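Local coordinates for DUF4627 domain-containing protein (Bacteroides thetaiotaomicron, PDB 3SEE) that is of unknown function but has a galactose-binding-domain-like fold and probably binds carbohydrate, at residues A31-E42 against T74-R84; A138-Q148 against V172-S180. All coordinates share one frame; numbering follows the deposited sequence. Where two conformers were deposited one is given.

Contact 1: residues A31-E42 against T74-R84; sequences ATAGEWFIMNNE and TSWYKAFLGQR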
loop_
_atom_site.group_PDB
_atom_site.type_symbol
_atom_site.label_atom_id
_atom_site.label_comp_id
_atom_site.label_asym_id
_atom_site.label_seq_id
_atom_site.Cartn_x
_atom_site.Cartn_y
_atom_site.Cartn_z
ATOM N N ALA A 31 -14.727 1.036 3.633
ATOM C CA ALA A 31 -14.192 -0.209 4.157
ATOM C C ALA A 31 -14.370 -0.305 5.668
ATOM O O ALA A 31 -14.197 0.680 6.376
ATOM C CB ALA A 31 -12.713 -0.321 3.828
ATOM N N THR A 32 -14.697 -1.492 6.153
ATOM C CA THR A 32 -14.701 -1.786 7.579
ATOM C C THR A 32 -13.259 -1.918 8.038
ATOM O O THR A 32 -12.465 -2.645 7.440
ATOM C CB THR A 32 -15.424 -3.120 7.833
ATOM O OG1 THR A 32 -16.738 -3.042 7.265
ATOM C CG2 THR A 32 -15.491 -3.425 9.331
ATOM N N ALA A 33 -12.903 -1.203 9.095
ATOM C CA ALA A 33 -11.554 -1.256 9.615
ATOM C C ALA A 33 -11.249 -2.595 10.236
ATOM O O ALA A 33 -12.136 -3.323 10.665
ATOM C CB ALA A 33 -11.325 -0.137 10.620
ATOM N N GLY A 34 -9.963 -2.930 10.235
ATOM C CA GLY A 34 -9.500 -4.156 10.852
ATOM C C GLY A 34 -9.733 -5.411 10.056
ATOM O O GLY A 34 -9.680 -6.513 10.606
ATOM N N GLU A 35 -10.020 -5.240 8.777
ATOM C CA GLU A 35 -10.296 -6.319 7.842
ATOM C C GLU A 35 -9.507 -5.957 6.600
ATOM O O GLU A 35 -9.178 -4.782 6.425
ATOM C CB GLU A 35 -11.783 -6.340 7.512
ATOM C CG GLU A 35 -12.648 -6.638 8.717
ATOM C CD GLU A 35 -14.059 -7.011 8.376
ATOM O OE1 GLU A 35 -14.432 -7.001 7.170
ATOM O OE2 GLU A 35 -14.802 -7.306 9.344
ATOM N N TRP A 36 -9.197 -6.934 5.746
ATOM C CA TRP A 36 -8.722 -6.628 4.410
ATOM C C TRP A 36 -9.877 -6.272 3.487
ATOM O O TRP A 36 -10.972 -6.816 3.600
ATOM C CB TRP A 36 -7.967 -7.819 3.828
ATOM C CG TRP A 36 -6.718 -8.130 4.551
ATOM C CD1 TRP A 36 -6.520 -9.145 5.438
ATOM C CD2 TRP A 36 -5.460 -7.443 4.443
ATOM N NE1 TRP A 36 -5.232 -9.127 5.897
ATOM C CE2 TRP A 36 -4.559 -8.089 5.312
ATOM C CE3 TRP A 36 -5.023 -6.313 3.741
ATOM C CZ2 TRP A 36 -3.241 -7.670 5.447
ATOM C CZ3 TRP A 36 -3.717 -5.917 3.881
ATOM C CH2 TRP A 36 -2.849 -6.584 4.741
ATOM N N PHE A 37 -9.603 -5.378 2.550
ATOM C CA PHE A 37 -10.509 -5.097 1.462
ATOM C C PHE A 37 -9.789 -5.161 0.134
ATOM O O PHE A 37 -8.572 -4.958 0.053
ATOM C CB PHE A 37 -11.244 -3.755 1.651
ATOM C CG PHE A 37 -10.364 -2.545 1.644
ATOM C CD1 PHE A 37 -10.005 -1.943 0.464
ATOM C CD2 PHE A 37 -9.933 -1.977 2.821
ATOM C CE1 PHE A 37 -9.222 -0.783 0.466
ATOM C CE2 PHE A 37 -9.159 -0.831 2.826
ATOM C CZ PHE A 37 -8.819 -0.226 1.649
ATOM N N ILE A 38 -10.562 -5.434 -0.902
ATOM C CA ILE A 38 -10.096 -5.432 -2.272
ATOM C C ILE A 38 -10.567 -4.173 -2.957
ATOM O O ILE A 38 -11.773 -3.898 -3.002
ATOM C CB ILE A 38 -10.594 -6.665 -3.030
ATOM C CG1 ILE A 38 -10.061 -7.932 -2.370
ATOM C CG2 ILE A 38 -10.216 -6.560 -4.507
ATOM C CD1 ILE A 38 -10.815 -9.209 -2.779
HETATM N N MSE A 39 -9.629 -3.367 -3.448
HETATM C CA MSE A 39 -9.935 -2.263 -4.357
HETATM C C MSE A 39 -9.576 -2.695 -5.766
HETATM O O MSE A 39 -8.432 -3.056 -6.039
HETATM C CB MSE A 39 -9.162 -0.990 -3.992
HETATM C CG MSE A 39 -9.954 -0.042 -3.117
HETATM SE SE MSE A 39 -11.324 0.953 -4.037
HETATM C CE MSE A 39 -10.155 2.237 -4.796
ATOM N N ASN A 40 -10.563 -2.689 -6.659
ATOM C CA ASN A 40 -10.330 -2.928 -8.071
ATOM C C ASN A 40 -11.322 -2.099 -8.846
ATOM O O ASN A 40 -12.419 -2.556 -9.210
ATOM C CB ASN A 40 -10.441 -4.415 -8.421
ATOM C CG ASN A 40 -10.096 -4.704 -9.846
ATOM O OD1 ASN A 40 -9.833 -3.791 -10.641
ATOM N ND2 ASN A 40 -10.122 -5.992 -10.192
ATOM N N ASN A 41 -10.942 -0.849 -9.078
ATOM C CA ASN A 41 -11.673 0.081 -9.908
ATOM C C ASN A 41 -11.055 0.217 -11.285
ATOM O O ASN A 41 -11.471 1.069 -12.052
ATOM C CB ASN A 41 -11.856 1.455 -9.231
ATOM C CG ASN A 41 -12.766 1.412 -8.034
ATOM O OD1 ASN A 41 -13.590 0.504 -7.868
ATOM N ND2 ASN A 41 -12.639 2.441 -7.183
ATOM N N GLU A 42 -10.080 -0.617 -11.622
ATOM C CA GLU A 42 -9.645 -0.719 -13.006
ATOM C C GLU A 42 -10.795 -1.286 -13.834
ATOM O O GLU A 42 -11.671 -1.980 -13.311
ATOM C CB GLU A 42 -8.397 -1.600 -13.132
ATOM C CG GLU A 42 -7.134 -0.998 -12.521
ATOM C CD GLU A 42 -6.489 0.051 -13.385
ATOM O OE1 GLU A 42 -6.582 -0.047 -14.619
ATOM O OE2 GLU A 42 -5.783 0.912 -12.838
ATOM N N THR A 74 -1.333 -0.626 -13.755
ATOM C CA THR A 74 -2.518 -0.211 -13.031
ATOM C C THR A 74 -2.249 1.011 -12.164
ATOM O O THR A 74 -1.117 1.280 -11.748
ATOM C CB THR A 74 -3.120 -1.387 -12.235
ATOM O OG1 THR A 74 -2.185 -1.864 -11.256
ATOM C CG2 THR A 74 -3.524 -2.548 -13.126
ATOM N N SER A 75 -3.323 1.721 -11.869
ATOM C CA SER A 75 -3.275 3.003 -11.166
ATOM C C SER A 75 -3.166 2.837 -9.662
ATOM O O SER A 75 -3.882 2.025 -9.089
ATOM C CB SER A 75 -4.571 3.760 -11.444
ATOM O OG SER A 75 -4.716 4.865 -10.574
ATOM N N TRP A 76 -2.346 3.663 -9.019
ATOM C CA TRP A 76 -2.134 3.567 -7.582
ATOM C C TRP A 76 -3.397 3.693 -6.773
ATOM O O TRP A 76 -3.475 3.158 -5.663
ATOM C CB TRP A 76 -1.099 4.613 -7.125
ATOM C CG TRP A 76 -1.527 6.037 -7.216
ATOM C CD1 TRP A 76 -1.317 6.889 -8.249
ATOM C CD2 TRP A 76 -2.232 6.801 -6.220
ATOM N NE1 TRP A 76 -1.823 8.128 -7.959
ATOM C CE2 TRP A 76 -2.373 8.105 -6.712
ATOM C CE3 TRP A 76 -2.698 6.525 -4.933
ATOM C CZ2 TRP A 76 -3.032 9.103 -6.006
ATOM C CZ3 TRP A 76 -3.343 7.512 -4.223
ATOM C CH2 TRP A 76 -3.510 8.789 -4.763
ATOM N N TYR A 77 -4.386 4.427 -7.294
ATOM C CA TYR A 77 -5.617 4.693 -6.550
ATOM C C TYR A 77 -6.780 3.799 -6.977
ATOM O O TYR A 77 -7.887 3.952 -6.464
ATOM C CB TYR A 77 -6.001 6.186 -6.619
ATOM C CG TYR A 77 -6.266 6.708 -8.005
ATOM C CD1 TYR A 77 -7.533 6.677 -8.576
ATOM C CD2 TYR A 77 -5.254 7.263 -8.748
ATOM C CE1 TYR A 77 -7.764 7.173 -9.862
ATOM C CE2 TYR A 77 -5.474 7.758 -10.032
ATOM C CZ TYR A 77 -6.727 7.713 -10.583
ATOM O OH TYR A 77 -6.955 8.214 -11.869
ATOM N N LYS A 78 -6.546 2.886 -7.918
ATOM C CA LYS A 78 -7.616 2.024 -8.428
ATOM C C LYS A 78 -7.538 0.568 -7.995
ATOM O O LYS A 78 -8.575 -0.038 -7.794
ATOM C CB LYS A 78 -7.702 2.067 -9.949
ATOM C CG LYS A 78 -8.033 3.438 -10.513
ATOM C CD LYS A 78 -8.242 3.354 -12.020
ATOM C CE LYS A 78 -8.362 4.723 -12.613
ATOM N NZ LYS A 78 -8.554 4.608 -14.106
ATOM N N ALA A 79 -6.339 -0.021 -7.922
ATOM C CA ALA A 79 -6.228 -1.477 -7.716
ATOM C C ALA A 79 -5.180 -1.775 -6.645
ATOM O O ALA A 79 -3.973 -1.568 -6.857
ATOM C CB ALA A 79 -5.876 -2.173 -9.021
ATOM N N PHE A 80 -5.628 -2.304 -5.514
ATOM C CA PHE A 80 -4.736 -2.623 -4.424
ATOM C C PHE A 80 -5.451 -3.470 -3.379
ATOM O O PHE A 80 -6.681 -3.512 -3.339
ATOM C CB PHE A 80 -4.109 -1.360 -3.779
ATOM C CG PHE A 80 -5.089 -0.342 -3.303
ATOM C CD1 PHE A 80 -5.513 0.688 -4.129
ATOM C CD2 PHE A 80 -5.509 -0.335 -1.987
ATOM C CE1 PHE A 80 -6.380 1.670 -3.649
ATOM C CE2 PHE A 80 -6.375 0.649 -1.524
ATOM C CZ PHE A 80 -6.793 1.647 -2.346
ATOM N N LEU A 81 -4.648 -4.134 -2.542
ATOM C CA LEU A 81 -5.087 -4.774 -1.327
ATOM C C LEU A 81 -4.962 -3.775 -0.191
ATOM O O LEU A 81 -3.898 -3.195 -0.024
ATOM C CB LEU A 81 -4.190 -5.980 -1.096
ATOM C CG LEU A 81 -4.371 -6.716 0.228
ATOM C CD1 LEU A 81 -5.737 -7.416 0.293
ATOM C CD2 LEU A 81 -3.214 -7.687 0.480
ATOM N N GLY A 82 -6.039 -3.560 0.542
ATOM C CA GLY A 82 -6.027 -2.545 1.573
ATOM C C GLY A 82 -6.460 -3.014 2.949
ATOM O O GLY A 82 -7.210 -3.989 3.082
ATOM N N GLN A 83 -6.007 -2.318 3.994
ATOM C CA GLN A 83 -6.578 -2.498 5.329
ATOM C C GLN A 83 -6.608 -1.166 6.043
ATOM O O GLN A 83 -5.570 -0.518 6.199
ATOM C CB GLN A 83 -5.826 -3.547 6.147
ATOM C CG GLN A 83 -6.489 -3.765 7.511
ATOM C CD GLN A 83 -6.091 -5.012 8.273
ATOM O OE1 GLN A 83 -5.944 -4.924 9.484
ATOM N NE2 GLN A 83 -5.953 -6.170 7.609
ATOM N N ARG A 84 -7.809 -0.770 6.442
ATOM C CA ARG A 84 -8.046 0.472 7.160
ATOM C C ARG A 84 -7.760 0.294 8.646
ATOM O O ARG A 84 -8.135 -0.746 9.224
ATOM C CB ARG A 84 -9.486 0.918 6.909
ATOM C CG ARG A 84 -9.920 2.231 7.488
ATOM C CD ARG A 84 -11.364 2.465 7.138
ATOM N NE ARG A 84 -11.860 3.745 7.618
ATOM C CZ ARG A 84 -13.048 4.223 7.293
ATOM N NH1 ARG A 84 -13.897 3.515 6.559
ATOM N NH2 ARG A 84 -13.402 5.434 7.684
HETATM O O HOH W 1 -10.160 -2.322 6.114
HETATM O O HOH W 2 -10.525 4.385 -7.541
HETATM O O HOH W 3 -11.373 2.622 -14.272
HETATM O O HOH W 4 -5.731 2.976 -14.805
#
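F37 lays its ring over G82, whose CA sits 3.7 Å from the centroid of the F37 ring; glycine suits this place because the ring occupies the space a CB would need. Beside it, the flat apolar ring of F80 takes the selenomethionine M39 on its face, M39 CB lying 3.8 Å from the F80 centroid. On the other face of the sheet, W36 receives L81 CD2 and Q83 CB against its six-membered ring. The Q83 amide comes down steeply, 76° between planes, with NE2 over the indole face near its centre, 3.3 Å from W36 CE2; Q83 OE1 is tied to K13. Paired antiparallel hydrogen bonds join F37 to G82 and M39 to F80, making strands 36-40 and 79-84 neighbours in this galactose-binding-like fold. At one end a long, fully stretched R84 chain carries NH1 to 2.9 Å from A31 O, while NH2 reaches D198 in a salt bridge. At the other, E42 bends at chi2 (-78°) and OE2 accepts from S75 N, 2.8 Å away, on the syn side but 30° out of the carboxylate plane. Main-chain bonds thus run from G34/R84 to N41/K78, and R84 and E42 add side-chain bonds to loop peptide groups.

Contact 2: residues A138-Q148 against V172-S180; sequences ADAQPNASGAQ and VNAISSKKS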
loop_
_atom_site.group_PDB
_atom_site.type_symbol
_atom_site.label_atom_id
_atom_site.label_comp_id
_atom_site.label_asym_id
_atom_site.label_seq_id
_atom_site.Cartn_x
_atom_site.Cartn_y
_atom_site.Cartn_z
ATOM N N ALA A 138 14.040 14.321 -0.618
ATOM C CA ALA A 138 13.605 14.942 -1.881
ATOM C C ALA A 138 14.760 15.507 -2.672
ATOM O O ALA A 138 14.692 15.570 -3.892
ATOM C CB ALA A 138 12.567 16.064 -1.630
ATOM N N ASP A 139 15.803 15.919 -1.973
ATOM C CA ASP A 139 16.989 16.483 -2.618
ATOM C C ASP A 139 17.804 15.408 -3.317
ATOM O O ASP A 139 18.228 15.583 -4.472
ATOM C CB ASP A 139 17.843 17.249 -1.599
ATOM C CG ASP A 139 17.096 18.429 -0.971
ATOM O OD1 ASP A 139 16.500 19.259 -1.698
ATOM O OD2 ASP A 139 17.061 18.511 0.279
ATOM N N ALA A 140 18.007 14.274 -2.637
ATOM C CA ALA A 140 18.784 13.154 -3.161
ATOM C C ALA A 140 18.006 12.255 -4.129
ATOM O O ALA A 140 18.598 11.536 -4.939
ATOM C CB ALA A 140 19.358 12.310 -2.027
ATOM N N GLN A 141 16.673 12.312 -4.038
ATOM C CA GLN A 141 15.778 11.431 -4.800
ATOM C C GLN A 141 14.727 12.250 -5.528
ATOM O O GLN A 141 13.526 12.130 -5.285
ATOM C CB GLN A 141 15.071 10.422 -3.897
ATOM C CG GLN A 141 15.989 9.539 -3.116
ATOM C CD GLN A 141 15.227 8.565 -2.253
ATOM O OE1 GLN A 141 14.245 8.924 -1.598
ATOM N NE2 GLN A 141 15.677 7.321 -2.232
ATOM N N PRO A 142 15.161 13.127 -6.439
ATOM C CA PRO A 142 14.220 14.038 -7.079
ATOM C C PRO A 142 13.120 13.367 -7.884
ATOM O O PRO A 142 12.070 13.963 -8.081
ATOM C CB PRO A 142 15.124 14.894 -7.969
ATOM C CG PRO A 142 16.326 13.995 -8.214
ATOM C CD PRO A 142 16.536 13.288 -6.936
ATOM N N ASN A 143 13.359 12.137 -8.355
ATOM C CA ASN A 143 12.397 11.432 -9.168
ATOM C C ASN A 143 11.588 10.354 -8.463
ATOM O O ASN A 143 10.751 9.702 -9.089
ATOM C CB ASN A 143 13.119 10.843 -10.381
ATOM C CG ASN A 143 13.688 11.921 -11.266
ATOM O OD1 ASN A 143 12.977 12.841 -11.659
ATOM N ND2 ASN A 143 14.966 11.811 -11.599
ATOM N N ALA A 144 11.788 10.219 -7.162
ATOM C CA ALA A 144 11.113 9.184 -6.389
ATOM C C ALA A 144 9.872 9.715 -5.670
ATOM O O ALA A 144 9.790 10.877 -5.301
ATOM C CB ALA A 144 12.068 8.603 -5.344
ATOM N N SER A 145 8.895 8.848 -5.447
ATOM C CA SER A 145 7.816 9.166 -4.517
ATOM C C SER A 145 8.326 9.233 -3.079
ATOM O O SER A 145 9.148 8.407 -2.670
ATOM C CB SER A 145 6.751 8.069 -4.605
ATOM O OG SER A 145 5.625 8.374 -3.796
ATOM N N GLY A 146 7.784 10.164 -2.309
ATOM C CA GLY A 146 8.012 10.199 -0.886
ATOM C C GLY A 146 7.026 9.351 -0.090
ATOM O O GLY A 146 7.208 9.168 1.112
ATOM N N ALA A 147 5.972 8.894 -0.756
ATOM C CA ALA A 147 4.876 8.140 -0.155
ATOM C C ALA A 147 4.920 6.656 -0.472
ATOM O O ALA A 147 4.788 5.812 0.404
ATOM C CB ALA A 147 3.514 8.720 -0.619
ATOM N N GLN A 148 5.093 6.359 -1.754
ATOM C CA GLN A 148 5.067 4.980 -2.206
ATOM C C GLN A 148 6.477 4.397 -2.210
ATOM O O GLN A 148 7.432 5.033 -2.659
ATOM C CB GLN A 148 4.504 4.894 -3.619
ATOM C CG GLN A 148 4.387 3.471 -4.156
ATOM C CD GLN A 148 3.502 3.341 -5.368
ATOM O OE1 GLN A 148 2.436 3.972 -5.441
ATOM N NE2 GLN A 148 3.912 2.520 -6.331
ATOM N N VAL A 172 3.503 13.592 3.571
ATOM C CA VAL A 172 3.727 14.199 2.281
ATOM C C VAL A 172 2.361 14.404 1.592
ATOM O O VAL A 172 1.442 13.599 1.753
ATOM C CB VAL A 172 4.787 13.372 1.493
ATOM C CG1 VAL A 172 4.365 11.926 1.264
ATOM C CG2 VAL A 172 5.206 14.046 0.208
ATOM N N ASN A 173 2.223 15.502 0.858
ATOM C CA ASN A 173 0.964 15.928 0.290
ATOM C C ASN A 173 0.750 15.458 -1.144
ATOM O O ASN A 173 -0.145 15.940 -1.830
ATOM C CB ASN A 173 0.824 17.459 0.384
ATOM C CG ASN A 173 1.726 18.159 -0.592
ATOM O OD1 ASN A 173 2.617 17.530 -1.169
ATOM N ND2 ASN A 173 1.529 19.453 -0.794
ATOM N N ALA A 174 1.522 14.463 -1.586
ATOM C CA ALA A 174 1.376 13.918 -2.936
ATOM C C ALA A 174 2.150 12.630 -3.025
ATOM O O ALA A 174 3.074 12.392 -2.251
ATOM C CB ALA A 174 1.860 14.917 -4.001
ATOM N N ILE A 175 1.774 11.806 -3.996
ATOM C CA ILE A 175 2.490 10.587 -4.303
ATOM C C ILE A 175 3.551 10.792 -5.384
ATOM O O ILE A 175 4.418 9.948 -5.599
ATOM C CB ILE A 175 1.489 9.472 -4.708
ATOM C CG1 ILE A 175 2.064 8.067 -4.522
ATOM C CG2 ILE A 175 0.984 9.688 -6.129
ATOM C CD1 ILE A 175 1.013 6.951 -4.590
ATOM N N SER A 176 3.489 11.945 -6.038
ATOM C CA SER A 176 4.366 12.259 -7.147
ATOM C C SER A 176 5.778 12.625 -6.675
ATOM O O SER A 176 6.016 12.925 -5.510
ATOM C CB SER A 176 3.765 13.405 -7.956
ATOM O OG SER A 176 3.374 14.470 -7.114
ATOM N N SER A 177 6.715 12.590 -7.609
ATOM C CA SER A 177 8.068 13.040 -7.325
ATOM C C SER A 177 8.164 14.533 -7.130
ATOM O O SER A 177 7.338 15.296 -7.626
ATOM C CB SER A 177 9.007 12.668 -8.475
ATOM O OG SER A 177 8.726 13.480 -9.590
ATOM N N LYS A 178 9.219 14.946 -6.443
ATOM C CA LYS A 178 9.484 16.376 -6.259
ATOM C C LYS A 178 9.728 17.039 -7.614
ATOM O O LYS A 178 9.176 18.105 -7.889
ATOM C CB LYS A 178 10.652 16.582 -5.294
ATOM C CG LYS A 178 11.043 18.044 -5.100
ATOM C CD LYS A 178 9.887 18.894 -4.578
ATOM C CE LYS A 178 10.341 20.287 -4.113
ATOM N NZ LYS A 178 11.042 21.049 -5.149
ATOM N N LYS A 179 10.553 16.450 -8.482
ATOM C CA LYS A 179 10.865 17.088 -9.773
ATOM C C LYS A 179 9.597 17.369 -10.547
ATOM O O LYS A 179 9.469 18.420 -11.183
ATOM C CB LYS A 179 11.794 16.202 -10.614
ATOM C CG LYS A 179 12.082 16.741 -12.037
ATOM C CD LYS A 179 12.728 18.139 -11.988
ATOM C CE LYS A 179 13.236 18.603 -13.348
ATOM N NZ LYS A 179 13.792 19.997 -13.287
ATOM N N SER A 180 8.641 16.445 -10.486
ATOM C CA SER A 180 7.416 16.590 -11.262
ATOM C C SER A 180 6.412 17.561 -10.641
ATOM O O SER A 180 5.450 17.925 -11.306
ATOM C CB SER A 180 6.720 15.241 -11.405
ATOM O OG SER A 180 6.053 14.892 -10.201
HETATM O O HOH W 5 11.006 13.179 -4.968
HETATM O O HOH W 6 10.238 12.896 -11.767
HETATM O O HOH W 7 5.719 11.900 -3.001
#
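An ST turn at S145 organises the meeting of two loops: residues 138-148, which lead into strand 149-152, and residues 172-180, which continue from strand 170-172. With its OG anti to the backbone N (chi1 -176°), S145 donates across the contact to I175 O, S145 OG and I175 O being 2.7 Å apart. The same OG accepts from its own loop, from A147 N at 3.1 Å and, nearly straight, from Q148 N at 2.9 Å. Serine suits the position because one short hydroxyl can give one bond and take two.

Around this point the packing is apolar. A147 CB lies 3.8 Å from V172 CG1, small enough to fit against the valine with I175 CG1 nearby, and F130 of strand 130-133 touches all three side chains. I175 stretches toward Q148, its CD1 3.4 Å from Q148 OE1, while Q148 NE2 is bonded to N150 and Q206.

Farther along, a type I turn from Q141 to A144 presents P142 O to K179 N, 2.9 Å away in the carbonyl plane. P142 is the second residue of this turn, where the phi fixed by its ring (-61°) fits. S177 CB lies against the turn, 3.3 Å from P142 O, and S177 OG accepts from S180 N, an ST motif that closes the turn 177-180. N143 OD1 and S177 OG share a water, and another water joins G146 N to A174 O and S176 O.

K178 and K179 face 138-148 with their CB atoms while their amine ends turn away from that loop, which suits long charged chains at the margin. With few direct backbone bonds between them, the loops are held by serine hydroxyls, carbonyls and bridging water, chemistry that fixes an irregular path without regular strand pairing.

Contact 1 and contact 2 follow one another along the chain and lie on opposite sides of its centre, their centres about 22 Å apart. They nevertheless meet where the loop before strand 79-84 reaches the second pair of loops: W76 CD2 packs 3.6 Å from I175 CD1, and W76 CB comes within 4.0 Å of Q148 OE1. Y112 of strand 108-115 lies at the same junction: its hydroxyl is hydrogen-bonded to W76 O and its side chain touches Q148 and I175. The sodium ion belongs to the contact 1 side. T47 and T48 are its protein residues; N40, whose ND2 is hydrogen-bonded to T47 O, is a neighbour about 4 Å from the ion, not a ligand.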